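PDB 4XCV: NADP-dependent 2-hydroxyacid dehydrogenase from Rhizobium etli, which probably catalyses the NADP(H)-dependent interconversion of 2-hydroxy acids and 2-oxo acids, as a member of the D-isomer-specific 2-hydroxyacid dehydrogenase family. Local coordinates for residues A[38-41]-A[42-45]; A[122-126]-A[127-131]; A[259-262]-A[263-266]. One frame throughout, in Å; residues are numbered along the deposited sequence.

Contact 1: A[38-41]-A[42-45]; sequences PANR and ERDF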
ATOM      1  N   PRO A  38     -27.327  -7.548  35.598  1.00 19.55           N
ATOM      2  CA  PRO A  38     -28.656  -7.778  36.149  1.00 20.17           C
ATOM      3  C   PRO A  38     -29.069  -6.896  37.334  1.00 18.78           C
ATOM      4  O   PRO A  38     -30.262  -6.710  37.567  1.00 19.38           O
ATOM      5  CB  PRO A  38     -28.614  -9.253  36.584  1.00 22.65           C
ATOM      6  CG  PRO A  38     -27.465  -9.836  35.894  1.00 23.60           C
ATOM      7  CD  PRO A  38     -26.493  -8.756  35.621  1.00 21.55           C
ATOM      8  N   ALA A  39     -28.101  -6.349  38.053  1.00 17.20           N
ATOM      9  CA  ALA A  39     -28.397  -5.429  39.157  1.00 16.78           C
ATOM     10  C   ALA A  39     -29.003  -4.115  38.686  1.00 15.87           C
ATOM     11  O   ALA A  39     -29.467  -3.308  39.507  1.00 15.92           O
ATOM     12  CB  ALA A  39     -27.148  -5.198  39.981  1.00 16.69           C
ATOM     13  N   ASN A  40     -28.991  -3.874  37.371  1.00 15.25           N
ATOM     14  CA  ASN A  40     -29.605  -2.683  36.792  1.00 14.80           C
ATOM     15  C   ASN A  40     -30.956  -2.896  36.130  1.00 15.84           C
ATOM     16  O   ASN A  40     -31.490  -1.996  35.508  1.00 16.14           O
ATOM     17  CB  ASN A  40     -28.622  -1.988  35.838  1.00 13.97           C
ATOM     18  CG  ASN A  40     -27.467  -1.399  36.560  1.00 13.67           C
ATOM     19  OD1 ASN A  40     -27.647  -0.815  37.638  1.00 13.23           O
ATOM     20  ND2 ASN A  40     -26.274  -1.512  36.000  1.00 14.36           N
ATOM     21  N   ARG A  41     -31.545  -4.073  36.311  1.00 17.55           N
ATOM     22  CA  ARG A  41     -32.845  -4.377  35.706  1.00 20.39           C
ATOM     23  C   ARG A  41     -33.931  -3.396  36.094  1.00 21.01           C
ATOM     24  O   ARG A  41     -34.825  -3.093  35.269  1.00 23.33           O
ATOM     25  CB  ARG A  41     -33.277  -5.793  36.083  1.00 23.73           C
ATOM     26  CG  ARG A  41     -32.634  -6.818  35.208  1.00 26.62           C
ATOM     27  CD  ARG A  41     -33.117  -8.245  35.500  1.00 31.83           C
ATOM     28  NE  ARG A  41     -32.180  -9.154  34.829  1.00 35.73           N
ATOM     29  CZ  ARG A  41     -32.138 -10.467  34.977  1.00 40.85           C
ATOM     30  NH1 ARG A  41     -33.008 -11.084  35.771  1.00 43.81           N
ATOM     31  NH2 ARG A  41     -31.229 -11.173  34.291  1.00 43.95           N
ATOM     32  N   GLU A  42     -33.869  -2.899  37.320  1.00 20.27           N
ATOM     33  CA  GLU A  42     -34.841  -1.946  37.802  1.00 21.54           C
ATOM     34  C   GLU A  42     -34.232  -0.614  38.211  1.00 19.07           C
ATOM     35  O   GLU A  42     -34.779   0.137  38.972  1.00 18.37           O
ATOM     36  CB  GLU A  42     -35.640  -2.549  38.939  1.00 25.35           C
ATOM     37  CG  GLU A  42     -36.642  -3.641  38.526  1.00 29.41           C
ATOM     38  CD  GLU A  42     -36.055  -5.040  38.363  1.00 33.05           C
ATOM     39  OE1 GLU A  42     -34.997  -5.347  38.957  1.00 36.19           O
ATOM     40  OE2 GLU A  42     -36.664  -5.863  37.633  1.00 39.42           O
ATOM     41  N   ARG A  43     -33.094  -0.301  37.617  1.00 16.67           N
ATOM     42  CA  ARG A  43     -32.414   0.949  37.892  1.00 15.81           C
ATOM     43  C   ARG A  43     -33.266   2.136  37.482  1.00 15.77           C
ATOM     44  O   ARG A  43     -33.887   2.110  36.412  1.00 16.73           O
ATOM     45  CB  ARG A  43     -31.113   0.962  37.093  1.00 15.48           C
ATOM     46  CG  ARG A  43     -30.170   2.100  37.373  1.00 15.66           C
ATOM     47  CD  ARG A  43     -29.442   1.949  38.663  1.00 15.07           C
ATOM     48  NE  ARG A  43     -28.465   3.015  38.853  1.00 14.58           N
ATOM     49  CZ  ARG A  43     -27.137   2.888  38.781  1.00 14.17           C
ATOM     50  NH1 ARG A  43     -26.488   1.762  38.483  1.00 13.65           N
ATOM     51  NH2 ARG A  43     -26.411   3.957  39.043  1.00 14.62           N
ATOM     52  N   ASP A  44     -33.293   3.175  38.309  1.00 15.29           N
ATOM     53  CA  ASP A  44     -33.945   4.470  38.019  1.00 16.69           C
ATOM     54  C   ASP A  44     -33.061   5.275  37.058  1.00 16.62           C
ATOM     55  O   ASP A  44     -31.945   5.629  37.415  1.00 15.48           O
ATOM     56  CB  ASP A  44     -34.137   5.211  39.347  1.00 17.90           C
ATOM     57  CG  ASP A  44     -34.943   6.453  39.240  1.00 20.97           C
ATOM     58  OD1 ASP A  44     -35.159   6.913  38.114  1.00 20.91           O
ATOM     59  OD2 ASP A  44     -35.481   6.879  40.312  1.00 25.03           O
ATOM     60  N   PHE A  45     -33.576   5.583  35.862  1.00 17.15           N
ATOM     61  CA  PHE A  45     -32.886   6.450  34.883  1.00 18.21           C
ATOM     62  C   PHE A  45     -33.500   7.843  34.820  1.00 18.64           C
ATOM     63  O   PHE A  45     -33.281   8.559  33.810  1.00 18.79           O
ATOM     64  CB  PHE A  45     -32.922   5.847  33.451  1.00 20.32           C
ATOM     65  CG  PHE A  45     -32.346   4.478  33.357  1.00 22.31           C
ATOM     66  CD1 PHE A  45     -31.246   4.111  34.088  1.00 23.70           C
ATOM     67  CD2 PHE A  45     -32.900   3.540  32.512  1.00 27.26           C
ATOM     68  CE1 PHE A  45     -30.770   2.813  34.056  1.00 24.88           C
ATOM     69  CE2 PHE A  45     -32.402   2.242  32.452  1.00 28.42           C
ATOM     70  CZ  PHE A  45     -31.334   1.881  33.244  1.00 25.30           C
TER
HETATM   71  O   HOH W   1     -32.254  -3.580  39.472  1.00 21.01           O

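Contact 2: A[122-126]-A[127-131]; sequences DSHQR and RREWA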
ATOM      1  N   ASP A 122       1.023 -14.239  -5.752  1.00 11.71           N
ATOM      2  CA  ASP A 122       0.912 -15.212  -4.697  0.50 12.65           C
ATOM      3  C   ASP A 122       0.588 -16.608  -5.221  1.00 12.93           C
ATOM      4  O   ASP A 122       1.129 -17.588  -4.727  1.00 12.96           O
ATOM      5  CB  ASP A 122      -0.059 -14.707  -3.654  0.50 13.99           C
ATOM      6  CG  ASP A 122      -0.103 -15.576  -2.491  0.50 15.61           C
ATOM      7  OD1 ASP A 122       0.894 -15.581  -1.708  0.50 16.58           O
ATOM      8  OD2 ASP A 122      -1.100 -16.296  -2.373  0.50 17.42           O
ATOM      9  N   SER A 123      -0.262 -16.690  -6.243  1.00 12.63           N
ATOM     10  CA  SER A 123      -0.553 -17.969  -6.866  1.00 13.32           C
ATOM     11  C   SER A 123       0.699 -18.625  -7.434  1.00 12.92           C
ATOM     12  O   SER A 123       0.948 -19.828  -7.249  1.00 13.48           O
ATOM     13  CB  SER A 123      -1.612 -17.767  -7.946  0.50 13.96           C
ATOM     14  OG  SER A 123      -1.917 -18.985  -8.619  0.50 14.81           O
ATOM     15  N   HIS A 124       1.504 -17.864  -8.143  1.00 11.86           N
ATOM     16  CA  HIS A 124       2.757 -18.404  -8.682  1.00 12.00           C
ATOM     17  C   HIS A 124       3.763 -18.758  -7.577  1.00 11.58           C
ATOM     18  O   HIS A 124       4.426 -19.771  -7.662  1.00 11.96           O
ATOM     19  CB  HIS A 124       3.367 -17.437  -9.678  1.00 11.82           C
ATOM     20  CG  HIS A 124       2.574 -17.287 -10.930  1.00 13.06           C
ATOM     21  ND1 HIS A 124       2.311 -18.344 -11.768  1.00 15.11           N
ATOM     22  CD2 HIS A 124       2.062 -16.188 -11.532  1.00 13.39           C
ATOM     23  CE1 HIS A 124       1.599 -17.911 -12.798  1.00 15.48           C
ATOM     24  NE2 HIS A 124       1.487 -16.601 -12.696  1.00 15.15           N
ATOM     25  N   GLN A 125       3.859 -17.916  -6.544  1.00 11.24           N
ATOM     26  CA  GLN A 125       4.793 -18.175  -5.450  1.00 11.56           C
ATOM     27  C   GLN A 125       4.474 -19.522  -4.789  1.00 12.59           C
ATOM     28  O   GLN A 125       5.380 -20.336  -4.544  1.00 12.51           O
ATOM     29  CB  GLN A 125       4.771 -17.056  -4.420  1.00 11.60           C
ATOM     30  CG  GLN A 125       5.767 -17.310  -3.307  1.00 12.02           C
ATOM     31  CD  GLN A 125       5.775 -16.269  -2.231  1.00 12.32           C
ATOM     32  OE1 GLN A 125       5.309 -15.148  -2.426  1.00 11.59           O
ATOM     33  NE2 GLN A 125       6.271 -16.624  -1.095  1.00 13.29           N
ATOM     34  N   ARG A 126       3.196 -19.806  -4.583  1.00 13.56           N
ATOM     35  CA  ARG A 126       2.802 -21.054  -3.923  1.00 15.41           C
ATOM     36  C   ARG A 126       3.137 -22.288  -4.754  1.00 15.91           C
ATOM     37  O   ARG A 126       3.188 -23.405  -4.219  1.00 17.97           O
ATOM     38  CB  ARG A 126       1.310 -21.021  -3.619  1.00 16.87           C
ATOM     39  CG  ARG A 126       0.977 -20.039  -2.523  1.00 18.62           C
ATOM     40  CD  ARG A 126      -0.517 -19.860  -2.339  1.00 22.30           C
ATOM     41  NE  ARG A 126      -0.764 -18.907  -1.258  1.00 25.63           N
ATOM     42  CZ  ARG A 126      -0.788 -19.200   0.037  1.00 28.49           C
ATOM     43  NH1 ARG A 126      -0.668 -20.463   0.441  1.00 29.82           N
ATOM     44  NH2 ARG A 126      -1.008 -18.232   0.937  1.00 32.40           N
ATOM     45  N   ARG A 127       3.312 -22.091  -6.057  1.00 14.97           N
ATOM     46  CA  ARG A 127       3.649 -23.139  -6.995  1.00 16.38           C
ATOM     47  C   ARG A 127       5.092 -23.126  -7.382  1.00 15.27           C
ATOM     48  O   ARG A 127       5.493 -23.898  -8.258  1.00 15.93           O
ATOM     49  CB  ARG A 127       2.768 -22.996  -8.242  1.00 18.33           C
ATOM     50  CG  ARG A 127       1.334 -23.288  -7.870  1.00 21.37           C
ATOM     51  CD  ARG A 127       0.348 -23.304  -9.013  1.00 25.82           C
ATOM     52  NE  ARG A 127       0.075 -21.949  -9.390  1.00 28.63           N
ATOM     53  CZ  ARG A 127      -0.782 -21.587 -10.351  1.00 31.94           C
ATOM     54  NH1 ARG A 127      -1.459 -22.505 -11.011  1.00 36.41           N
ATOM     55  NH2 ARG A 127      -0.935 -20.311 -10.644  1.00 31.66           N
ATOM     56  N   ARG A 128       5.910 -22.331  -6.692  1.00 14.19           N
ATOM     57  CA  ARG A 128       7.336 -22.214  -6.985  1.00 14.56           C
ATOM     58  C   ARG A 128       7.611 -21.853  -8.421  1.00 14.70           C
ATOM     59  O   ARG A 128       8.544 -22.361  -9.042  1.00 15.88           O
ATOM     60  CB  ARG A 128       8.103 -23.485  -6.574  1.00 16.16           C
ATOM     61  CG  ARG A 128       7.919 -23.851  -5.123  1.00 17.64           C
ATOM     62  CD  ARG A 128       8.593 -25.165  -4.763  1.00 20.47           C
ATOM     63  NE  ARG A 128       8.595 -25.362  -3.324  1.00 22.37           N
ATOM     64  CZ  ARG A 128       9.595 -24.982  -2.508  1.00 25.25           C
ATOM     65  NH1 ARG A 128      10.735 -24.457  -2.990  1.00 24.46           N
ATOM     66  NH2 ARG A 128       9.469 -25.153  -1.186  1.00 27.30           N
ATOM     67  N   GLU A 129       6.781 -20.944  -8.944  1.00 14.60           N
ATOM     68  CA  GLU A 129       6.870 -20.472 -10.337  1.00 15.44           C
ATOM     69  C   GLU A 129       7.372 -19.031 -10.398  1.00 14.32           C
ATOM     70  O   GLU A 129       6.779 -18.158  -9.805  1.00 14.02           O
ATOM     71  CB  GLU A 129       5.478 -20.559 -10.972  1.00 17.42           C
ATOM     72  CG  GLU A 129       4.996 -21.986 -11.197  1.00 20.12           C
ATOM     73  CD  GLU A 129       3.498 -22.110 -11.558  1.00 23.17           C
ATOM     74  OE1 GLU A 129       2.659 -21.137 -11.502  1.00 24.83           O
ATOM     75  OE2 GLU A 129       3.128 -23.272 -11.889  1.00 26.45           O
ATOM     76  N   TRP A 130       8.430 -18.811 -11.154  1.00 14.11           N
ATOM     77  CA  TRP A 130       9.007 -17.478 -11.381  1.00 13.57           C
ATOM     78  C   TRP A 130       8.270 -16.907 -12.577  1.00 13.68           C
ATOM     79  O   TRP A 130       8.386 -17.426 -13.719  1.00 15.00           O
ATOM     80  CB  TRP A 130      10.474 -17.647 -11.697  1.00 13.92           C
ATOM     81  CG  TRP A 130      11.234 -16.399 -11.997  1.00 13.88           C
ATOM     82  CD1 TRP A 130      11.466 -15.865 -13.226  1.00 15.18           C
ATOM     83  CD2 TRP A 130      11.967 -15.601 -11.063  1.00 13.42           C
ATOM     84  NE1 TRP A 130      12.248 -14.734 -13.103  1.00 15.44           N
ATOM     85  CE2 TRP A 130      12.579 -14.559 -11.781  1.00 13.92           C
ATOM     86  CE3 TRP A 130      12.125 -15.649  -9.684  1.00 12.97           C
ATOM     87  CZ2 TRP A 130      13.396 -13.607 -11.169  1.00 14.18           C
ATOM     88  CZ3 TRP A 130      12.915 -14.688  -9.080  1.00 13.45           C
ATOM     89  CH2 TRP A 130      13.526 -13.677  -9.819  1.00 13.89           C
ATOM     90  N   ALA A 131       7.492 -15.835 -12.361  1.00 12.65           N
ATOM     91  CA  ALA A 131       6.512 -15.397 -13.374  1.00 13.29           C
ATOM     92  C   ALA A 131       6.329 -13.906 -13.331  1.00 12.80           C
ATOM     93  O   ALA A 131       5.466 -13.380 -12.655  1.00 12.31           O
ATOM     94  CB  ALA A 131       5.178 -16.093 -13.142  1.00 13.58           C
TER

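Contact 3: A[259-262]-A[263-266]; sequences DVFE and VEPL. With NDP (NADPH dihydro-nicotinamide-adenine-dinucleotide phosphate), chain B.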
ATOM      1  N   ASP A 259     -14.142  -5.962   3.055  1.00  9.47           N
ATOM      2  CA  ASP A 259     -14.010  -6.055   4.501  1.00  9.84           C
ATOM      3  C   ASP A 259     -15.340  -6.244   5.200  1.00  9.92           C
ATOM      4  O   ASP A 259     -15.373  -6.513   6.418  1.00 10.31           O
ATOM      5  CB  ASP A 259     -13.414  -4.755   5.069  1.00  9.93           C
ATOM      6  CG  ASP A 259     -13.039  -4.859   6.518  1.00 10.15           C
ATOM      7  OD1 ASP A 259     -12.212  -5.721   6.908  1.00 10.63           O
ATOM      8  OD2 ASP A 259     -13.518  -4.031   7.329  1.00 10.93           O
ATOM      9  N   VAL A 260     -16.433  -6.075   4.462  1.00 10.03           N
ATOM     10  CA  VAL A 260     -17.787  -6.104   5.024  1.00 10.51           C
ATOM     11  C   VAL A 260     -18.681  -6.966   4.178  1.00 10.75           C
ATOM     12  O   VAL A 260     -18.459  -7.065   2.995  1.00 10.74           O
ATOM     13  CB  VAL A 260     -18.348  -4.660   5.175  1.00 10.96           C
ATOM     14  CG1 VAL A 260     -17.528  -3.879   6.172  1.00 11.28           C
ATOM     15  CG2 VAL A 260     -18.366  -3.939   3.827  1.00 10.90           C
ATOM     16  N   PHE A 261     -19.713  -7.545   4.820  1.00 11.12           N
ATOM     17  CA  PHE A 261     -20.542  -8.561   4.171  1.00 11.67           C
ATOM     18  C   PHE A 261     -21.976  -8.415   4.586  1.00 12.43           C
ATOM     19  O   PHE A 261     -22.268  -7.915   5.656  1.00 13.26           O
ATOM     20  CB  PHE A 261     -19.984  -9.977   4.490  1.00 11.90           C
ATOM     21  CG  PHE A 261     -18.553 -10.103   4.108  1.00 11.39           C
ATOM     22  CD1 PHE A 261     -17.562  -9.734   4.990  1.00 11.49           C
ATOM     23  CD2 PHE A 261     -18.185 -10.410   2.800  1.00 11.58           C
ATOM     24  CE1 PHE A 261     -16.232  -9.702   4.589  1.00 11.26           C
ATOM     25  CE2 PHE A 261     -16.872 -10.387   2.410  1.00 11.75           C
ATOM     26  CZ  PHE A 261     -15.901 -10.040   3.287  1.00 11.57           C
ATOM     27  N   GLU A 262     -22.894  -8.903   3.747  1.00 13.39           N
ATOM     28  CA  GLU A 262     -24.315  -8.796   4.029  1.00 14.84           C
ATOM     29  C   GLU A 262     -24.681  -9.467   5.344  1.00 15.32           C
ATOM     30  O   GLU A 262     -25.541  -8.980   6.063  1.00 17.34           O
ATOM     31  CB  GLU A 262     -25.122  -9.440   2.887  1.00 16.15           C
ATOM     32  CG  GLU A 262     -24.977  -8.763   1.516  1.00 16.81           C
ATOM     33  CD  GLU A 262     -25.922  -9.373   0.514  1.00 19.30           C
ATOM     34  OE1 GLU A 262     -27.159  -9.236   0.689  1.00 22.67           O
ATOM     35  OE2 GLU A 262     -25.419 -10.054  -0.410  1.00 19.54           O
ATOM     36  N   VAL A 263     -24.073 -10.628   5.586  1.00 15.15           N
ATOM     37  CA  VAL A 263     -24.176 -11.335   6.845  1.00 16.17           C
ATOM     38  C   VAL A 263     -22.760 -11.555   7.345  1.00 15.81           C
ATOM     39  O   VAL A 263     -21.919 -12.030   6.576  1.00 16.32           O
ATOM     40  CB  VAL A 263     -24.917 -12.688   6.689  1.00 17.60           C
ATOM     41  CG1 VAL A 263     -24.868 -13.451   8.008  1.00 18.56           C
ATOM     42  CG2 VAL A 263     -26.372 -12.443   6.319  1.00 18.86           C
ATOM     43  N   GLU A 264     -22.501 -11.157   8.575  1.00 15.80           N
ATOM     44  CA  GLU A 264     -21.208 -11.392   9.234  1.00 15.72           C
ATOM     45  C   GLU A 264     -21.401 -12.264  10.473  1.00 16.93           C
ATOM     46  O   GLU A 264     -22.358 -12.031  11.231  1.00 18.86           O
ATOM     47  CB  GLU A 264     -20.548 -10.046   9.588  1.00 15.93           C
ATOM     48  CG  GLU A 264     -20.294  -9.184   8.348  1.00 15.74           C
ATOM     49  CD  GLU A 264     -19.711  -7.808   8.602  1.00 16.47           C
ATOM     50  OE1 GLU A 264     -19.504  -7.465   9.798  1.00 18.62           O
ATOM     51  OE2 GLU A 264     -19.568  -7.026   7.621  1.00 15.53           O
ATOM     52  N   PRO A 265     -20.520 -13.222  10.736  1.00 16.61           N
ATOM     53  CA  PRO A 265     -19.393 -13.586   9.870  1.00 15.43           C
ATOM     54  C   PRO A 265     -19.877 -14.125   8.515  1.00 14.40           C
ATOM     55  O   PRO A 265     -20.998 -14.685   8.419  1.00 15.28           O
ATOM     56  CB  PRO A 265     -18.682 -14.715  10.650  1.00 16.47           C
ATOM     57  CG  PRO A 265     -19.232 -14.671  12.046  1.00 18.66           C
ATOM     58  CD  PRO A 265     -20.607 -14.049  11.955  1.00 18.38           C
ATOM     59  N   LEU A 266     -19.047 -13.955   7.487  1.00 13.39           N
ATOM     60  CA  LEU A 266     -19.326 -14.494   6.143  1.00 13.48           C
ATOM     61  C   LEU A 266     -19.516 -15.998   6.239  1.00 13.95           C
ATOM     62  O   LEU A 266     -18.667 -16.693   6.790  1.00 14.31           O
ATOM     63  CB  LEU A 266     -18.173 -14.171   5.231  1.00 12.94           C
ATOM     64  CG  LEU A 266     -18.317 -14.607   3.787  1.00 12.84           C
ATOM     65  CD1 LEU A 266     -19.547 -13.999   3.126  1.00 13.12           C
ATOM     66  CD2 LEU A 266     -17.055 -14.296   3.027  1.00 12.54           C
TER
HETATM   67  PA  NDP B 401     -19.338  10.290   6.764  1.00 10.13           P
HETATM   68  O1A NDP B 401     -18.268  11.234   7.219  1.00 10.59           O
HETATM   69  O2A NDP B 401     -20.754  10.422   7.287  1.00 11.81           O
HETATM   70  O5B NDP B 401     -19.356  10.356   5.166  1.00  9.86           O
HETATM   71  C5B NDP B 401     -20.386   9.664   4.452  1.00 10.21           C
HETATM   72  C4B NDP B 401     -20.194   9.973   2.986  1.00  9.66           C
HETATM   73  O4B NDP B 401     -21.128   9.188   2.251  1.00  9.81           O
HETATM   74  C3B NDP B 401     -20.451  11.427   2.669  1.00  9.27           C
HETATM   75  O3B NDP B 401     -19.541  11.883   1.647  1.00  9.61           O
HETATM   76  C2B NDP B 401     -21.861  11.360   2.146  1.00  9.45           C
HETATM   77  O2B NDP B 401     -22.225  12.415   1.213  1.00 10.19           O
HETATM   78  C1B NDP B 401     -21.838  10.031   1.395  1.00  9.23           C
HETATM   79  N9A NDP B 401     -23.173   9.487   1.139  1.00  9.95           N
HETATM   80  C8A NDP B 401     -24.068   9.149   2.088  1.00 10.27           C
HETATM   81  N7A NDP B 401     -25.238   8.779   1.482  1.00 10.85           N
HETATM   82  C5A NDP B 401     -25.046   8.942   0.139  1.00 10.80           C
HETATM   83  C6A NDP B 401     -25.871   8.804  -0.976  1.00 11.96           C
HETATM   84  N6A NDP B 401     -27.122   8.354  -0.864  1.00 14.36           N
HETATM   85  N1A NDP B 401     -25.356   9.086  -2.179  1.00 12.10           N
HETATM   86  C2A NDP B 401     -24.080   9.510  -2.305  1.00 11.26           C
HETATM   87  N3A NDP B 401     -23.229   9.680  -1.280  1.00 10.68           N
HETATM   88  C4A NDP B 401     -23.757   9.377  -0.074  1.00 10.42           C
HETATM   89  O3  NDP B 401     -18.894   8.771   7.050  1.00 10.10           O
HETATM   90  PN  NDP B 401     -17.420   8.158   7.244  1.00 10.01           P
HETATM   91  O1N NDP B 401     -16.612   8.574   6.060  1.00  9.85           O
HETATM   92  O2N NDP B 401     -16.877   8.497   8.549  1.00 11.10           O
HETATM   93  O5D NDP B 401     -17.743   6.614   7.251  1.00 10.24           O
HETATM   94  C5D NDP B 401     -18.429   6.003   6.148  1.00 10.87           C
HETATM   95  C4D NDP B 401     -18.947   4.646   6.640  1.00 11.16           C
HETATM   96  O4D NDP B 401     -17.863   3.745   6.821  1.00 10.95           O
HETATM   97  C3D NDP B 401     -19.624   4.656   7.983  1.00 12.09           C
HETATM   98  O3D NDP B 401     -21.004   5.048   7.873  1.00 14.52           O
HETATM   99  C2D NDP B 401     -19.462   3.230   8.484  1.00 12.13           C
HETATM  100  O2D NDP B 401     -20.642   2.463   8.144  1.00 16.05           O
HETATM  101  C1D NDP B 401     -18.321   2.686   7.673  1.00 10.88           C
HETATM  102  N1N NDP B 401     -17.152   2.237   8.435  1.00 10.24           N
HETATM  103  C2N NDP B 401     -16.633   0.984   8.236  1.00 11.17           C
HETATM  104  C3N NDP B 401     -15.619   0.508   8.996  1.00 12.05           C
HETATM  105  C7N NDP B 401     -15.026  -0.787   8.781  1.00 14.49           C
HETATM  106  O7N NDP B 401     -14.375  -1.272   9.737  1.00 21.82           O
HETATM  107  N7N NDP B 401     -15.112  -1.453   7.644  1.00 12.74           N
HETATM  108  C4N NDP B 401     -14.993   1.374  10.018  1.00 11.78           C
HETATM  109  C5N NDP B 401     -15.603   2.688  10.111  1.00 11.23           C
HETATM  110  C6N NDP B 401     -16.630   3.099   9.401  1.00 11.02           C
HETATM  111  P2B NDP B 401     -22.153  13.964   1.688  1.00 10.69           P
HETATM  112  O1X NDP B 401     -22.832  14.727   0.598  1.00 12.16           O
HETATM  113  O2X NDP B 401     -22.885  14.021   3.018  1.00 12.34           O
HETATM  114  O3X NDP B 401     -20.729  14.285   1.888  1.00 12.18           O

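Contact 1: A[38-41]-A[42-45]
Asn40 and Arg43 are the end residues of a type I beta turn, which closes as Arg43 N donates to Asn40 O (3.1 Å). The turn starts at the last residue of the short 3-10 segment 38-40, in the loop between the parallel strands 32-34 and 50-54. Asn40 and Arg43 send their side chains off the same side of the turn, alongside one another, and a second bond joins them beyond the backbone one. Arg43 NH1 gives a nearly straight hydrogen bond to Asn40 OD1 (2.9 Å, 166° at the hydrogen), with the oxygen at the guanidinium edge, in its plane. The amide is turned 47° from that plane, and NH1 reaches OD1 tilted from the carbonyl plane. A bend at chi2 (75°) curls the arginine chain round OD1, which also lies 3.5 Å from Arg43 CD. Asn40 ND2 is held in turn by Asn34 O, and this fixes which way the amide faces. An alanine in place of Arg43 would take away the guanidinium but not the turn bond, and would probably leave Asn40 OD1 without this donor. Glu42, bent at its own chi2, rests OE1 3.4 Å from Arg41 CB. Water 1 bridges the turn, donating to Ala39 O and accepting from Glu42 N, 2.8 Å from each of those two atoms.

Contact 2: A[122-126]-A[127-131]
His124 lies in the last turn of helix 118-126 and is gripped by Glu129 and Ala131 of the chain that leaves it. The helix ends in a Schellman motif: Glu129 N donates to His124 O (2.9 Å), Arg128 N donates to Gln125 O (3.0 Å), and Arg128 takes a positive phi of 54° as the C-prime residue. Arg127 N also donates to His124 O, so two amides share that oxygen. Along the histidine, CB comes first, 3.5 Å from Glu129 O. CG follows, and chi1 of -68° sets the ring beside the backbone N, where Ala131 CB meets it. ND1 makes the polar contact, donating to Glu129 OE1 (2.8 Å) with the oxygen in the ring plane; this His-carboxylate hydrogen bond meets the carboxylate on its anti side. CE1 lies beside the same oxygen (3.6 Å). Ala131 CB sits over the centre of one ring face in a CH-pi contact, with His124 CD2 the nearest ring atom (3.5 Å) and the tip nitrogen NE2 also under the methyl (3.8 Å from CB). Arg127 bends at chi3 and brings its NE to Ser123 O (3.1 Å). Glu129 OE1 lies over one face of the Arg127 guanidinium, near its rim, a pairing of charges with no N-H aimed at the oxygen. The helix end stands at the dimer interface: Arg126 pairs with Asp122 of its own chain and Asp122 of the second subunit, Gln125 packs on Phe279 in strand 278-280 of that subunit, and the chain beyond Ala131 runs on toward strand 142-146.

Contact 3: A[259-262]-A[263-266]
In the loop that leaves strand 255-258 beside the nicotinamide end of NADPH, Glu264 folds back onto the backbone of Phe261. Its chain is extended beyond CG, and OE2 accepts from Phe261 N at 2.9 Å (156° at the hydrogen) through the anti lone pair, the one facing away from OE1. The same oxygen lies 3.3 Å from Val260 CA, and the Glu264 and Val260 side chains run side by side, pointing the same way. OE1 takes a different partner, the ring nitrogen ND1 of His283. A glutamate-histidine pair of this kind serves catalysis in D-2-hydroxyacid dehydrogenases; here the role is inferred from the family, and the bond from Phe261 N would act as a second-shell restraint on the glutamate. At the start of the loop, directly after strand 255-258, Asp259 binds the cofactor: the carboxamide nitrogen N7N of NADPH donates to Asp259 OD2 (3.0 Å) along an almost straight line of 171°. Thr281 and the backbone N of Asp284 hold OD1, which fixes the rotation of this carboxylate. Val260 CG1 packs against the same carboxamide, 3.7 Å from N7N. The Phe261 ring meets Leu266. Leu266 CD2 stands over one face, 4.3 Å from the centroid of the Phe261 ring, while Leu266 CD1 touches Phe261 CD2 at 3.9 Å. Between Glu264 and Leu266 the chain passes through a cis peptide bond before Pro265, where Trp130 of the second subunit packs against the loop.

The contacts follow one another along the chain without overlap. Contact 1 lies in a loop joining strands 32-34 and 50-54 of the five-stranded parallel sheet. Contacts 2 and 3 fall in the NAD-binding domain: contact 2 leads toward strand 142-146 and contact 3 follows strand 255-258, both of the seven-stranded sheet. Contacts 1 and 2 lie on opposite sides of the chain's centre, their own centres 60 Å apart. Contact 3, at the cofactor, is nearer the middle, its centre 34 Å from that of contact 1 and 30 Å from that of contact 2. Across the dimer, Trp130 of one subunit reaches residues 264-266 of the other, bringing helix-end and cofactor loops together.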